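Local coordinates for protein kinectin 1 (Kinesin receptor) (Legionella pneumophila, PDB 4MU6) that is of unknown function at the molecular level but is a Legionella effector, probably membrane-anchored, whose N-terminal part forms a long helical coiled-coil domain, at residues A[59-64]-A[242-247]; A[2-7]-A[54-59]; A[103-108]-A[178-183]; A[96-101]-A[185-190]. All blocks are in the same frame, centred on the assembly; numbering follows the deposited sequence.

Contact 1 (A[59-64]-A[242-247]); sequences SDKTEV and HALEKK
Lys61 and Leu244 lie alongside each other, heading opposite ways, where helix 43-105 runs antiparallel to helix 227-273, the two short segments meeting at 164° with their axes 10.0 Å apart. The lysine shows how one long side chain can serve two kinds of neighbour. From CB its chain leads to CG, and Lys61 CG packs on Leu244 CD1 at 3.7 Å. CD and CE then pass the carboxylate of Glu245, each in loose contact with OE2. A bend at chi3 (60°) turns the chain so that Lys61 NZ closes a salt bridge 2.8 Å long to Glu245 OE2, which receives it on the lone pair facing away from the other oxygen.

Leu244 is the buried residue at the middle of the contact. Leu244 CD1 lies 3.9 Å from Asp60 CB and meets Val64 CG1 tip to tip at 4.0 Å. The Asp60 carboxylate is engaged by the backbone N-H groups of Phe4 and Leu5, which ties the N-terminal loop to helix 43-105. Arg57 adds a long, weak ion pair to Glu245. An apolar centre bordered by an ion pair is familiar from coiled coils, and Lys61 spans both parts, its methylenes on the leucine and its charge balanced by Glu245 at the rim.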
loop_
_atom_site.group_PDB
_atom_site.type_symbol
_atom_site.label_atom_id
_atom_site.label_comp_id
_atom_site.label_asym_id
_atom_site.label_seq_id
_atom_site.Cartn_x
_atom_site.Cartn_y
_atom_site.Cartn_z
ATOM N N SER A 59 6.090 11.926 -14.636
ATOM C CA SER A 59 4.640 11.831 -14.794
ATOM C C SER A 59 4.146 10.375 -14.730
ATOM O O SER A 59 3.147 10.069 -14.065
ATOM C CB SER A 59 4.171 12.496 -16.088
ATOM O OG SER A 59 2.778 12.252 -16.266
ATOM N N ASP A 60 4.853 9.485 -15.419
ATOM C CA ASP A 60 4.542 8.060 -15.379
ATOM C C ASP A 60 4.610 7.525 -13.944
ATOM O O ASP A 60 3.695 6.853 -13.492
ATOM C CB ASP A 60 5.487 7.278 -16.293
ATOM C CG ASP A 60 5.274 7.599 -17.772
ATOM O OD1 ASP A 60 4.357 8.391 -18.104
ATOM O OD2 ASP A 60 6.016 7.041 -18.610
ATOM N N LYS A 61 5.679 7.865 -13.229
ATOM C CA LYS A 61 5.895 7.373 -11.879
ATOM C C LYS A 61 4.791 7.826 -10.947
ATOM O O LYS A 61 4.336 7.059 -10.086
ATOM C CB LYS A 61 7.245 7.846 -11.345
ATOM C CG LYS A 61 8.427 7.084 -11.909
ATOM C CD LYS A 61 9.737 7.741 -11.533
ATOM C CE LYS A 61 9.914 7.791 -10.036
ATOM N NZ LYS A 61 11.310 8.186 -9.723
ATOM N N THR A 62 4.367 9.076 -11.118
ATOM C CA THR A 62 3.299 9.625 -10.300
ATOM C C THR A 62 2.011 8.863 -10.582
ATOM O O THR A 62 1.299 8.484 -9.659
ATOM C CB THR A 62 3.091 11.157 -10.532
ATOM O OG1 THR A 62 4.264 11.874 -10.126
ATOM C CG2 THR A 62 1.919 11.655 -9.733
ATOM N N GLU A 63 1.728 8.621 -11.861
ATOM C CA GLU A 63 0.487 7.952 -12.246
ATOM C C GLU A 63 0.346 6.499 -11.727
ATOM O O GLU A 63 -0.721 6.107 -11.239
ATOM C CB GLU A 63 0.316 7.972 -13.763
ATOM C CG GLU A 63 -0.933 7.250 -14.240
ATOM C CD GLU A 63 -2.218 7.881 -13.727
ATOM O OE1 GLU A 63 -2.247 9.122 -13.522
ATOM O OE2 GLU A 63 -3.200 7.128 -13.535
ATOM N N VAL A 64 1.400 5.699 -11.845
ATOM C CA VAL A 64 1.268 4.288 -11.464
ATOM C C VAL A 64 1.226 4.184 -9.943
ATOM O O VAL A 64 0.470 3.386 -9.388
ATOM C CB VAL A 64 2.372 3.389 -12.069
ATOM C CG1 VAL A 64 3.778 3.794 -11.567
ATOM C CG2 VAL A 64 2.073 1.910 -11.799
ATOM N N HIS A 242 11.639 1.523 -10.327
ATOM C CA HIS A 242 12.916 1.053 -10.866
ATOM C C HIS A 242 12.797 0.819 -12.363
ATOM O O HIS A 242 13.675 1.208 -13.126
ATOM C CB HIS A 242 13.385 -0.239 -10.191
ATOM C CG HIS A 242 13.948 -0.035 -8.817
ATOM N ND1 HIS A 242 14.720 1.057 -8.482
ATOM C CD2 HIS A 242 13.842 -0.779 -7.690
ATOM C CE1 HIS A 242 15.069 0.975 -7.209
ATOM N NE2 HIS A 242 14.548 -0.130 -6.705
ATOM N N ALA A 243 11.708 0.179 -12.768
ATOM C CA ALA A 243 11.479 -0.104 -14.177
ATOM C C ALA A 243 11.402 1.182 -15.016
ATOM O O ALA A 243 12.074 1.290 -16.032
ATOM C CB ALA A 243 10.235 -0.946 -14.362
ATOM N N LEU A 244 10.597 2.152 -14.582
ATOM C CA LEU A 244 10.451 3.408 -15.312
ATOM C C LEU A 244 11.758 4.213 -15.312
ATOM O O LEU A 244 12.101 4.856 -16.311
ATOM C CB LEU A 244 9.301 4.247 -14.735
ATOM C CG LEU A 244 7.889 3.671 -14.900
ATOM C CD1 LEU A 244 6.903 4.417 -14.028
ATOM C CD2 LEU A 244 7.434 3.688 -16.367
ATOM N N GLU A 245 12.486 4.174 -14.197
ATOM C CA GLU A 245 13.801 4.808 -14.126
ATOM C C GLU A 245 14.746 4.232 -15.197
ATOM O O GLU A 245 15.432 4.977 -15.905
ATOM C CB GLU A 245 14.414 4.638 -12.734
ATOM C CG GLU A 245 13.808 5.503 -11.649
ATOM C CD GLU A 245 14.417 6.880 -11.609
ATOM O OE1 GLU A 245 15.603 7.016 -11.991
ATOM O OE2 GLU A 245 13.712 7.829 -11.199
ATOM N N LYS A 246 14.782 2.907 -15.308
ATOM C CA LYS A 246 15.615 2.262 -16.319
ATOM C C LYS A 246 15.179 2.667 -17.712
ATOM O O LYS A 246 16.013 3.007 -18.541
ATOM C CB LYS A 246 15.573 0.731 -16.202
ATOM C CG LYS A 246 16.204 0.181 -14.936
ATOM C CD LYS A 246 17.722 0.263 -14.965
ATOM C CE LYS A 246 18.318 -0.418 -13.736
ATOM N NZ LYS A 246 17.813 -1.814 -13.585
ATOM N N LYS A 247 13.870 2.603 -17.957
ATOM C CA LYS A 247 13.299 2.908 -19.264
ATOM C C LYS A 247 13.679 4.320 -19.713
ATOM O O LYS A 247 13.972 4.576 -20.897
ATOM C CB LYS A 247 11.775 2.756 -19.208
ATOM C CG LYS A 247 11.098 2.944 -20.547
ATOM C CD LYS A 247 9.616 2.662 -20.446
ATOM C CE LYS A 247 8.982 2.572 -21.821
ATOM N NZ LYS A 247 9.553 1.475 -22.670
#

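Contact 2 (A[2-7]-A[54-59]); sequences IMFLAN and LKSRDS
The Phe4 ring meets Ser56 and Ser59, one turn apart on helix 43-105, obliquely. Ser59 OG approaches CE2 of Phe4 to 3.4 Å, while Ser56 OG stays near the start of the ring, around CG and CD1. The other flat group, the Arg57 guanidinium, has Leu54 CD2 over one face, offset toward the rim, and the carboxylate of Asp58 in plane at its edge. Arg57 NE and NH2 both grip the single atom Asp58 OD1, the bond from Arg57 NH2 to Asp58 OD1 measuring 2.6 Å, and this side-on grip helps to fix the rotation of the guanidinium.

At the root of the side chain, Phe4 CB rests against Ser56 CB at 3.6 Å. The contact packs the N-terminal loop, which precedes helix 10-22, against the long helix of this coiled-coil domain. Leu5 packs between that helix and helix 227-273: its side chain runs beside that of Arg57, pointing the same way, with Leu5 CD1 3.9 Å from Arg57 CB, and it also touches Cys248 and Leu251. Its CG stands beside the backbone N (chi1 -71°), which brings Leu5 CD2 within 3.8 Å of Arg57 N.

A water bridges the two segments, donating to Ile2 O and accepting from Ser59 OG. Two other bonds are internal: Ser56 OG bonds to Thr52 O in its own helix, and within the loop Asn7 ND2 reaches O of Met3, a selenomethionine, at 2.7 Å with a nearly straight N-H...O angle of 170°.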
loop_
_atom_site.group_PDB
_atom_site.type_symbol
_atom_site.label_atom_id
_atom_site.label_comp_id
_atom_site.label_asym_id
_atom_site.label_seq_id
_atom_site.Cartn_x
_atom_site.Cartn_y
_atom_site.Cartn_z
ATOM N N ILE A 2 -2.690 9.109 -20.821
ATOM C CA ILE A 2 -2.063 7.795 -20.930
ATOM C C ILE A 2 -0.580 7.905 -20.530
ATOM O O ILE A 2 -0.187 8.846 -19.837
ATOM C CB ILE A 2 -2.300 7.171 -22.357
ATOM C CG1 ILE A 2 -2.090 5.641 -22.374
ATOM C CG2 ILE A 2 -1.493 7.909 -23.435
ATOM C CD1 ILE A 2 -2.765 4.897 -21.219
HETATM N N MSE A 3 0.233 6.941 -20.944
HETATM C CA MSE A 3 1.636 6.885 -20.562
HETATM C C MSE A 3 2.529 7.645 -21.526
HETATM O O MSE A 3 2.271 7.689 -22.726
HETATM C CB MSE A 3 2.083 5.430 -20.489
HETATM C CG MSE A 3 1.278 4.641 -19.479
HETATM SE SE MSE A 3 1.560 5.388 -17.699
HETATM C CE MSE A 3 3.412 4.874 -17.564
ATOM N N PHE A 4 3.594 8.228 -20.992
ATOM C CA PHE A 4 4.530 8.984 -21.807
ATOM C C PHE A 4 5.732 8.166 -22.285
ATOM O O PHE A 4 5.987 8.091 -23.488
ATOM C CB PHE A 4 5.008 10.223 -21.055
ATOM C CG PHE A 4 3.968 11.304 -20.936
ATOM C CD1 PHE A 4 3.748 12.194 -21.988
ATOM C CD2 PHE A 4 3.223 11.451 -19.769
ATOM C CE1 PHE A 4 2.795 13.204 -21.879
ATOM C CE2 PHE A 4 2.272 12.460 -19.648
ATOM C CZ PHE A 4 2.058 13.339 -20.703
ATOM N N LEU A 5 6.478 7.570 -21.352
ATOM C CA LEU A 5 7.716 6.887 -21.730
ATOM C C LEU A 5 7.435 5.769 -22.721
ATOM O O LEU A 5 8.106 5.655 -23.743
ATOM C CB LEU A 5 8.454 6.321 -20.513
ATOM C CG LEU A 5 9.128 7.274 -19.540
ATOM C CD1 LEU A 5 10.043 6.494 -18.622
ATOM C CD2 LEU A 5 9.892 8.383 -20.275
ATOM N N ALA A 6 6.415 4.968 -22.416
ATOM C CA ALA A 6 6.059 3.813 -23.229
ATOM C C ALA A 6 5.624 4.192 -24.632
ATOM O O ALA A 6 5.696 3.372 -25.546
ATOM C CB ALA A 6 4.966 3.002 -22.547
ATOM N N ASN A 7 5.172 5.430 -24.800
ATOM C CA ASN A 7 4.672 5.894 -26.089
ATOM C C ASN A 7 5.606 6.887 -26.779
ATOM O O ASN A 7 5.228 7.529 -27.761
ATOM C CB ASN A 7 3.275 6.493 -25.932
ATOM C CG ASN A 7 2.241 5.452 -25.563
ATOM O OD1 ASN A 7 2.052 4.470 -26.285
ATOM N ND2 ASN A 7 1.584 5.641 -24.418
ATOM N N LEU A 54 12.785 13.281 -18.514
ATOM C CA LEU A 54 12.711 13.184 -17.060
ATOM C C LEU A 54 11.335 13.588 -16.558
ATOM O O LEU A 54 10.791 12.942 -15.639
ATOM C CB LEU A 54 13.784 14.048 -16.404
ATOM C CG LEU A 54 15.198 13.527 -16.624
ATOM C CD1 LEU A 54 16.181 14.594 -16.223
ATOM C CD2 LEU A 54 15.424 12.236 -15.833
ATOM N N LYS A 55 10.786 14.653 -17.152
ATOM C CA LYS A 55 9.443 15.103 -16.814
ATOM C C LYS A 55 8.423 14.032 -17.145
ATOM O O LYS A 55 7.507 13.784 -16.363
ATOM C CB LYS A 55 9.077 16.388 -17.530
ATOM C CG LYS A 55 9.682 17.661 -16.940
ATOM C CD LYS A 55 9.462 18.856 -17.887
ATOM C CE LYS A 55 10.043 20.168 -17.342
ATOM N NZ LYS A 55 11.525 20.282 -17.456
ATOM N N SER A 56 8.588 13.410 -18.308
ATOM C CA SER A 56 7.742 12.295 -18.732
ATOM C C SER A 56 7.836 11.098 -17.775
ATOM O O SER A 56 6.823 10.481 -17.428
ATOM C CB SER A 56 8.132 11.850 -20.144
ATOM O OG SER A 56 7.753 12.822 -21.097
ATOM N N ARG A 57 9.064 10.764 -17.380
ATOM C CA ARG A 57 9.288 9.690 -16.438
ATOM C C ARG A 57 8.611 10.031 -15.124
ATOM O O ARG A 57 7.938 9.195 -14.519
ATOM C CB ARG A 57 10.776 9.490 -16.170
ATOM C CG ARG A 57 11.036 8.378 -15.130
ATOM C CD ARG A 57 12.364 8.605 -14.457
ATOM N NE ARG A 57 12.346 9.874 -13.735
ATOM C CZ ARG A 57 13.424 10.499 -13.276
ATOM N NH1 ARG A 57 14.630 9.991 -13.481
ATOM N NH2 ARG A 57 13.289 11.643 -12.615
ATOM N N ASP A 58 8.784 11.275 -14.686
ATOM C CA ASP A 58 8.184 11.700 -13.428
ATOM C C ASP A 58 6.668 11.577 -13.490
ATOM O O ASP A 58 6.039 11.137 -12.522
ATOM C CB ASP A 58 8.626 13.115 -13.055
ATOM C CG ASP A 58 10.025 13.139 -12.480
ATOM O OD1 ASP A 58 10.679 12.066 -12.480
ATOM O OD2 ASP A 58 10.468 14.216 -12.024
ATOM N N SER A 59 6.090 11.926 -14.636
ATOM C CA SER A 59 4.640 11.831 -14.794
ATOM C C SER A 59 4.146 10.375 -14.730
ATOM O O SER A 59 3.147 10.069 -14.065
ATOM C CB SER A 59 4.171 12.496 -16.088
ATOM O OG SER A 59 2.778 12.252 -16.266
HETATM O O HOH W 1 1.609 9.463 -17.357
#

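Contact 3 (A[103-108]-A[178-183]); sequences RELNHI and EQEVNN
Glu104 OE1 takes a hydrogen bond from Asn183 ND2, 3.0 Å long and nearly straight at 166°. It joins the last part of helix 43-105 to helix 158-217 within the elongated antiparallel arm of the coiled-coil domain. Glu104 OE1 lies in the amide plane of Asn183, while ND2 comes to it from above the carboxylate plane, 45° out of it. Glu104 gets there on an extended chain whose CG stands opposite the backbone N, carrying the carboxylate toward helix 158-217.

Asn183 is in turn held from its own helix: Gln179 NE2 donates to Asn183 OD1 at 3.0 Å, so the asparagine amide is used at both ends, with its oxygen accepting and its nitrogen donating. The same glutamine is bent at chi2, which lays its amide against the Glu104 carboxylate in a stack with the two planes 19° apart. Gln179 NE2 is also near Glu104 OE1, but the angle is too poor for a bond.

Apolar groups pack beside this polar cluster. Leu105 passes Asn183 in the opposite direction, Leu105 CG to Asn183 CB at 3.9 Å, and Leu105 CD2 lies 3.8 Å from Glu180 CG; the leucine also touches Lys184 and Leu187 further along the partner helix. Ile108, at the start of the next helix, crosses Gln179 at about a right angle, placing Ile108 CD1 3.8 Å from Gln179 CG. A water links the two segments as well, donating to Leu105 O at 2.7 Å and to Glu180 OE2 at 2.9 Å.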
loop_
_atom_site.group_PDB
_atom_site.type_symbol
_atom_site.label_atom_id
_atom_site.label_comp_id
_atom_site.label_asym_id
_atom_site.label_seq_id
_atom_site.Cartn_x
_atom_site.Cartn_y
_atom_site.Cartn_z
ATOM N N ARG A 103 -25.865 -14.047 35.590
ATOM C CA ARG A 103 -27.151 -14.320 36.197
ATOM C C ARG A 103 -27.063 -15.652 36.940
ATOM O O ARG A 103 -27.534 -15.765 38.068
ATOM C CB ARG A 103 -28.253 -14.330 35.134
ATOM C CG ARG A 103 -29.633 -14.706 35.638
ATOM C CD ARG A 103 -30.664 -14.623 34.517
ATOM N NE ARG A 103 -30.699 -13.280 33.942
ATOM C CZ ARG A 103 -30.437 -12.994 32.670
ATOM N NH1 ARG A 103 -30.139 -13.960 31.803
ATOM N NH2 ARG A 103 -30.491 -11.739 32.260
ATOM N N GLU A 104 -26.419 -16.652 36.338
ATOM C CA GLU A 104 -26.269 -17.938 37.024
ATOM C C GLU A 104 -25.386 -17.838 38.277
ATOM O O GLU A 104 -25.745 -18.340 39.351
ATOM C CB GLU A 104 -25.729 -19.003 36.075
ATOM C CG GLU A 104 -25.570 -20.364 36.733
ATOM C CD GLU A 104 -25.402 -21.477 35.715
ATOM O OE1 GLU A 104 -24.790 -21.223 34.650
ATOM O OE2 GLU A 104 -25.901 -22.596 35.973
ATOM N N LEU A 105 -24.246 -17.169 38.138
ATOM C CA LEU A 105 -23.318 -16.959 39.249
ATOM C C LEU A 105 -23.965 -16.308 40.464
ATOM O O LEU A 105 -23.687 -16.698 41.599
ATOM C CB LEU A 105 -22.138 -16.099 38.807
ATOM C CG LEU A 105 -20.877 -16.799 38.315
ATOM C CD1 LEU A 105 -19.811 -15.763 38.043
ATOM C CD2 LEU A 105 -20.380 -17.810 39.334
ATOM N N ASN A 106 -24.811 -15.304 40.233
ATOM C CA ASN A 106 -25.498 -14.626 41.338
ATOM C C ASN A 106 -26.529 -15.514 42.027
ATOM O O ASN A 106 -27.052 -15.157 43.083
ATOM C CB ASN A 106 -26.167 -13.329 40.865
ATOM C CG ASN A 106 -25.172 -12.329 40.319
ATOM O OD1 ASN A 106 -24.026 -12.271 40.765
ATOM N ND2 ASN A 106 -25.597 -11.547 39.338
ATOM N N HIS A 107 -26.825 -16.671 41.438
ATOM C CA HIS A 107 -27.814 -17.573 42.024
ATOM C C HIS A 107 -27.199 -18.807 42.686
ATOM O O HIS A 107 -27.830 -19.455 43.521
ATOM C CB HIS A 107 -28.866 -17.983 40.990
ATOM C CG HIS A 107 -29.992 -18.788 41.570
ATOM N ND1 HIS A 107 -30.680 -18.398 42.701
ATOM C CD2 HIS A 107 -30.543 -19.966 41.181
ATOM C CE1 HIS A 107 -31.611 -19.295 42.980
ATOM N NE2 HIS A 107 -31.546 -20.258 42.074
ATOM N N ILE A 108 -25.963 -19.128 42.322
ATOM C CA ILE A 108 -25.289 -20.319 42.852
ATOM C C ILE A 108 -25.141 -20.393 44.402
ATOM O O ILE A 108 -25.392 -21.446 44.986
ATOM C CB ILE A 108 -23.946 -20.573 42.127
ATOM C CG1 ILE A 108 -24.206 -20.864 40.649
ATOM C CG2 ILE A 108 -23.184 -21.720 42.772
ATOM C CD1 ILE A 108 -22.964 -21.174 39.847
ATOM N N GLU A 178 -18.417 -26.595 40.940
ATOM C CA GLU A 178 -17.780 -26.676 39.626
ATOM C C GLU A 178 -18.411 -25.698 38.632
ATOM O O GLU A 178 -17.721 -25.114 37.789
ATOM C CB GLU A 178 -17.867 -28.091 39.061
ATOM C CG GLU A 178 -17.015 -28.273 37.821
ATOM C CD GLU A 178 -17.135 -29.657 37.206
ATOM O OE1 GLU A 178 -17.792 -30.528 37.820
ATOM O OE2 GLU A 178 -16.569 -29.866 36.106
ATOM N N GLN A 179 -19.728 -25.532 38.725
ATOM C CA GLN A 179 -20.433 -24.594 37.865
ATOM C C GLN A 179 -19.893 -23.193 38.121
ATOM O O GLN A 179 -19.663 -22.407 37.183
ATOM C CB GLN A 179 -21.937 -24.631 38.143
ATOM C CG GLN A 179 -22.761 -23.797 37.173
ATOM C CD GLN A 179 -22.803 -24.408 35.775
ATOM O OE1 GLN A 179 -23.211 -25.556 35.602
ATOM N NE2 GLN A 179 -22.380 -23.640 34.773
ATOM N N GLU A 180 -19.671 -22.892 39.398
ATOM C CA GLU A 180 -19.192 -21.572 39.790
ATOM C C GLU A 180 -17.824 -21.233 39.192
ATOM O O GLU A 180 -17.657 -20.208 38.528
ATOM C CB GLU A 180 -19.148 -21.447 41.312
ATOM C CG GLU A 180 -18.676 -20.088 41.809
ATOM C CD GLU A 180 -18.838 -19.929 43.321
ATOM O OE1 GLU A 180 -18.165 -20.666 44.076
ATOM O OE2 GLU A 180 -19.645 -19.073 43.751
ATOM N N VAL A 181 -16.840 -22.089 39.425
ATOM C CA VAL A 181 -15.505 -21.810 38.919
ATOM C C VAL A 181 -15.479 -21.793 37.375
ATOM O O VAL A 181 -14.789 -20.969 36.781
ATOM C CB VAL A 181 -14.475 -22.801 39.484
ATOM C CG1 VAL A 181 -15.021 -24.195 39.413
ATOM C CG2 VAL A 181 -13.165 -22.708 38.735
ATOM N N ASN A 182 -16.240 -22.677 36.735
ATOM C CA ASN A 182 -16.335 -22.673 35.270
ATOM C C ASN A 182 -16.915 -21.393 34.681
ATOM O O ASN A 182 -16.418 -20.877 33.673
ATOM C CB ASN A 182 -17.111 -23.884 34.758
ATOM C CG ASN A 182 -16.283 -25.138 34.794
ATOM O OD1 ASN A 182 -15.064 -25.064 34.904
ATOM N ND2 ASN A 182 -16.928 -26.293 34.701
ATOM N N ASN A 183 -17.981 -20.894 35.290
ATOM C CA ASN A 183 -18.535 -19.624 34.850
ATOM C C ASN A 183 -17.537 -18.504 35.072
ATOM O O ASN A 183 -17.440 -17.582 34.272
ATOM C CB ASN A 183 -19.873 -19.328 35.523
ATOM C CG ASN A 183 -20.975 -20.227 35.018
ATOM O OD1 ASN A 183 -20.708 -21.228 34.345
ATOM N ND2 ASN A 183 -22.223 -19.886 35.346
HETATM O O HOH W 2 -21.166 -16.986 42.491
#

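Contact 4 (A[96-101]-A[185-190]); sequences KLKEVL and IKLNEI
Leu101 projects from segment 96-101 of helix 43-105 as a knob between Lys186, Leu187 and Ile190 in segment 185-190 of helix 158-217, touching all three through its CD1 methyl. The closest approach of Leu101 CD1 is to Lys186 CB at 3.6 Å; Leu187 CD2 follows at 3.8 Å and Ile190 CD1 at 4.0 Å. The other methyl, Leu101 CD2, rests on the aliphatic part of Lys186, 3.9 Å from Lys186 CD. That lysine begins by facing the partner helix, but its extended chain carries the amino end away, leaving only methylene groups in the contact.

The return projection is Ile190. With CG1 set beside the backbone N (chi1 -78°), it pushes CD1 into a hollow between Leu97, Lys98 and Leu101. There Ile190 CD1 lies 3.9 Å from Leu97 CD2 and 3.8 Å from the backbone N of Lys98. Leu187 fills the neighbouring dip, running counter to Leu101, with CD2 against Leu101 CB and near the foot of Lys98. Lys98, like Lys186, offers its inner carbons and leads its charge outward.

Interlocked projections of this kind suit the antiparallel pairing of the two helices, whose short segments here run at 155° to each other with axes 10.1 Å apart. Carbon makes the side-chain contacts, one methyl lying against a backbone nitrogen, so the fit probably depends on shape and the burial of hydrocarbon, with the two lysine amines directed away from the interface.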
loop_
_atom_site.group_PDB
_atom_site.type_symbol
_atom_site.label_atom_id
_atom_site.label_comp_id
_atom_site.label_asym_id
_atom_site.label_seq_id
_atom_site.Cartn_x
_atom_site.Cartn_y
_atom_site.Cartn_z
ATOM N N LYS A 96 -24.271 -11.251 25.570
ATOM C CA LYS A 96 -25.353 -12.140 25.967
ATOM C C LYS A 96 -24.833 -13.260 26.864
ATOM O O LYS A 96 -25.496 -13.684 27.800
ATOM C CB LYS A 96 -26.024 -12.734 24.728
ATOM C CG LYS A 96 -26.569 -11.679 23.767
ATOM C CD LYS A 96 -27.143 -12.296 22.503
ATOM C CE LYS A 96 -27.751 -11.238 21.583
ATOM N NZ LYS A 96 -28.411 -11.851 20.394
ATOM N N LEU A 97 -23.642 -13.748 26.557
ATOM C CA LEU A 97 -23.039 -14.782 27.359
ATOM C C LEU A 97 -22.701 -14.245 28.744
ATOM O O LEU A 97 -22.955 -14.899 29.753
ATOM C CB LEU A 97 -21.786 -15.298 26.672
ATOM C CG LEU A 97 -21.130 -16.492 27.361
ATOM C CD1 LEU A 97 -22.107 -17.667 27.465
ATOM C CD2 LEU A 97 -19.880 -16.886 26.580
ATOM N N LYS A 98 -22.111 -13.054 28.784
ATOM C CA LYS A 98 -21.734 -12.435 30.048
ATOM C C LYS A 98 -22.950 -12.283 30.957
ATOM O O LYS A 98 -22.872 -12.563 32.148
ATOM C CB LYS A 98 -21.059 -11.088 29.818
ATOM C CG LYS A 98 -20.778 -10.315 31.091
ATOM C CD LYS A 98 -19.905 -9.114 30.803
ATOM C CE LYS A 98 -19.460 -8.442 32.093
ATOM N NZ LYS A 98 -18.338 -7.495 31.849
ATOM N N GLU A 99 -24.077 -11.877 30.379
ATOM C CA GLU A 99 -25.322 -11.766 31.126
ATOM C C GLU A 99 -25.812 -13.109 31.684
ATOM O O GLU A 99 -26.171 -13.183 32.843
ATOM C CB GLU A 99 -26.415 -11.130 30.271
ATOM C CG GLU A 99 -26.205 -9.654 30.003
ATOM C CD GLU A 99 -27.147 -9.110 28.937
ATOM O OE1 GLU A 99 -28.012 -9.877 28.458
ATOM O OE2 GLU A 99 -27.017 -7.918 28.578
ATOM N N VAL A 100 -25.852 -14.159 30.867
ATOM C CA VAL A 100 -26.333 -15.447 31.384
ATOM C C VAL A 100 -25.387 -16.023 32.438
ATOM O O VAL A 100 -25.843 -16.482 33.484
ATOM C CB VAL A 100 -26.652 -16.498 30.284
ATOM C CG1 VAL A 100 -27.756 -15.995 29.373
ATOM C CG2 VAL A 100 -25.422 -16.859 29.484
ATOM N N LEU A 101 -24.078 -15.961 32.187
ATOM C CA LEU A 101 -23.105 -16.502 33.132
ATOM C C LEU A 101 -23.211 -15.792 34.471
ATOM O O LEU A 101 -23.086 -16.411 35.528
ATOM C CB LEU A 101 -21.685 -16.358 32.599
ATOM C CG LEU A 101 -21.300 -17.200 31.383
ATOM C CD1 LEU A 101 -19.975 -16.708 30.875
ATOM C CD2 LEU A 101 -21.231 -18.694 31.737
ATOM N N ILE A 185 -14.235 -18.802 34.888
ATOM C CA ILE A 185 -13.260 -18.935 33.807
ATOM C C ILE A 185 -13.813 -18.345 32.505
ATOM O O ILE A 185 -13.112 -17.623 31.801
ATOM C CB ILE A 185 -12.821 -20.405 33.630
ATOM C CG1 ILE A 185 -11.964 -20.833 34.825
ATOM C CG2 ILE A 185 -12.054 -20.616 32.314
ATOM C CD1 ILE A 185 -11.783 -22.335 34.969
ATOM N N LYS A 186 -15.081 -18.617 32.215
ATOM C CA LYS A 186 -15.691 -18.147 30.972
ATOM C C LYS A 186 -15.857 -16.637 31.003
ATOM O O LYS A 186 -15.899 -15.985 29.967
ATOM C CB LYS A 186 -17.061 -18.809 30.766
ATOM C CG LYS A 186 -17.031 -20.170 30.102
ATOM C CD LYS A 186 -18.315 -20.928 30.379
ATOM C CE LYS A 186 -18.340 -22.289 29.687
ATOM N NZ LYS A 186 -19.436 -23.144 30.243
ATOM N N LEU A 187 -15.984 -16.086 32.204
ATOM C CA LEU A 187 -16.108 -14.659 32.337
ATOM C C LEU A 187 -14.751 -14.028 32.076
ATOM O O LEU A 187 -14.673 -12.984 31.441
ATOM C CB LEU A 187 -16.666 -14.268 33.699
ATOM C CG LEU A 187 -18.178 -14.456 33.862
ATOM C CD1 LEU A 187 -18.587 -14.028 35.259
ATOM C CD2 LEU A 187 -18.955 -13.665 32.816
ATOM N N ASN A 188 -13.693 -14.685 32.542
ATOM C CA ASN A 188 -12.340 -14.225 32.274
ATOM C C ASN A 188 -11.959 -14.267 30.791
ATOM O O ASN A 188 -11.341 -13.326 30.287
ATOM C CB ASN A 188 -11.329 -15.018 33.079
ATOM C CG ASN A 188 -11.372 -14.691 34.556
ATOM O OD1 ASN A 188 -11.730 -13.580 34.959
ATOM N ND2 ASN A 188 -10.991 -15.662 35.375
ATOM N N GLU A 189 -12.323 -15.351 30.100
ATOM C CA GLU A 189 -12.011 -15.484 28.683
ATOM C C GLU A 189 -12.790 -14.458 27.858
ATOM O O GLU A 189 -12.333 -14.049 26.793
ATOM C CB GLU A 189 -12.303 -16.894 28.169
ATOM C CG GLU A 189 -11.296 -17.930 28.632
ATOM C CD GLU A 189 -11.825 -19.345 28.502
ATOM O OE1 GLU A 189 -13.052 -19.505 28.306
ATOM O OE2 GLU A 189 -11.017 -20.297 28.592
ATOM N N ILE A 190 -13.957 -14.050 28.357
ATOM C CA ILE A 190 -14.728 -12.968 27.746
ATOM C C ILE A 190 -13.975 -11.656 27.850
ATOM O O ILE A 190 -13.924 -10.890 26.899
ATOM C CB ILE A 190 -16.125 -12.805 28.378
ATOM C CG1 ILE A 190 -17.076 -13.879 27.852
ATOM C CG2 ILE A 190 -16.712 -11.422 28.062
ATOM C CD1 ILE A 190 -18.407 -13.900 28.561
#

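All four contacts use helix 43-105, but at two distant places along it: contacts 1 and 2 lie about 7 Å apart between centres, contacts 3 and 4 about 10 Å apart, and contacts 2 and 3 about 71 Å apart, on opposite sides of the chain's centre. Contact 2, a loop against a helix, is a surface contact; the other three are partly buried. Contacts 3 and 4 both use helices 43-105 and 158-217, contact 3 adding the start of helix 108-127; contact 3 is rich in amides and a carboxylate, whereas contact 4 rests on hydrocarbon side chains. Contact 1 pairs the long helix with helix 227-273 instead and mixes a leucine centre with a salt bridge; Asp60 connects it to contact 2.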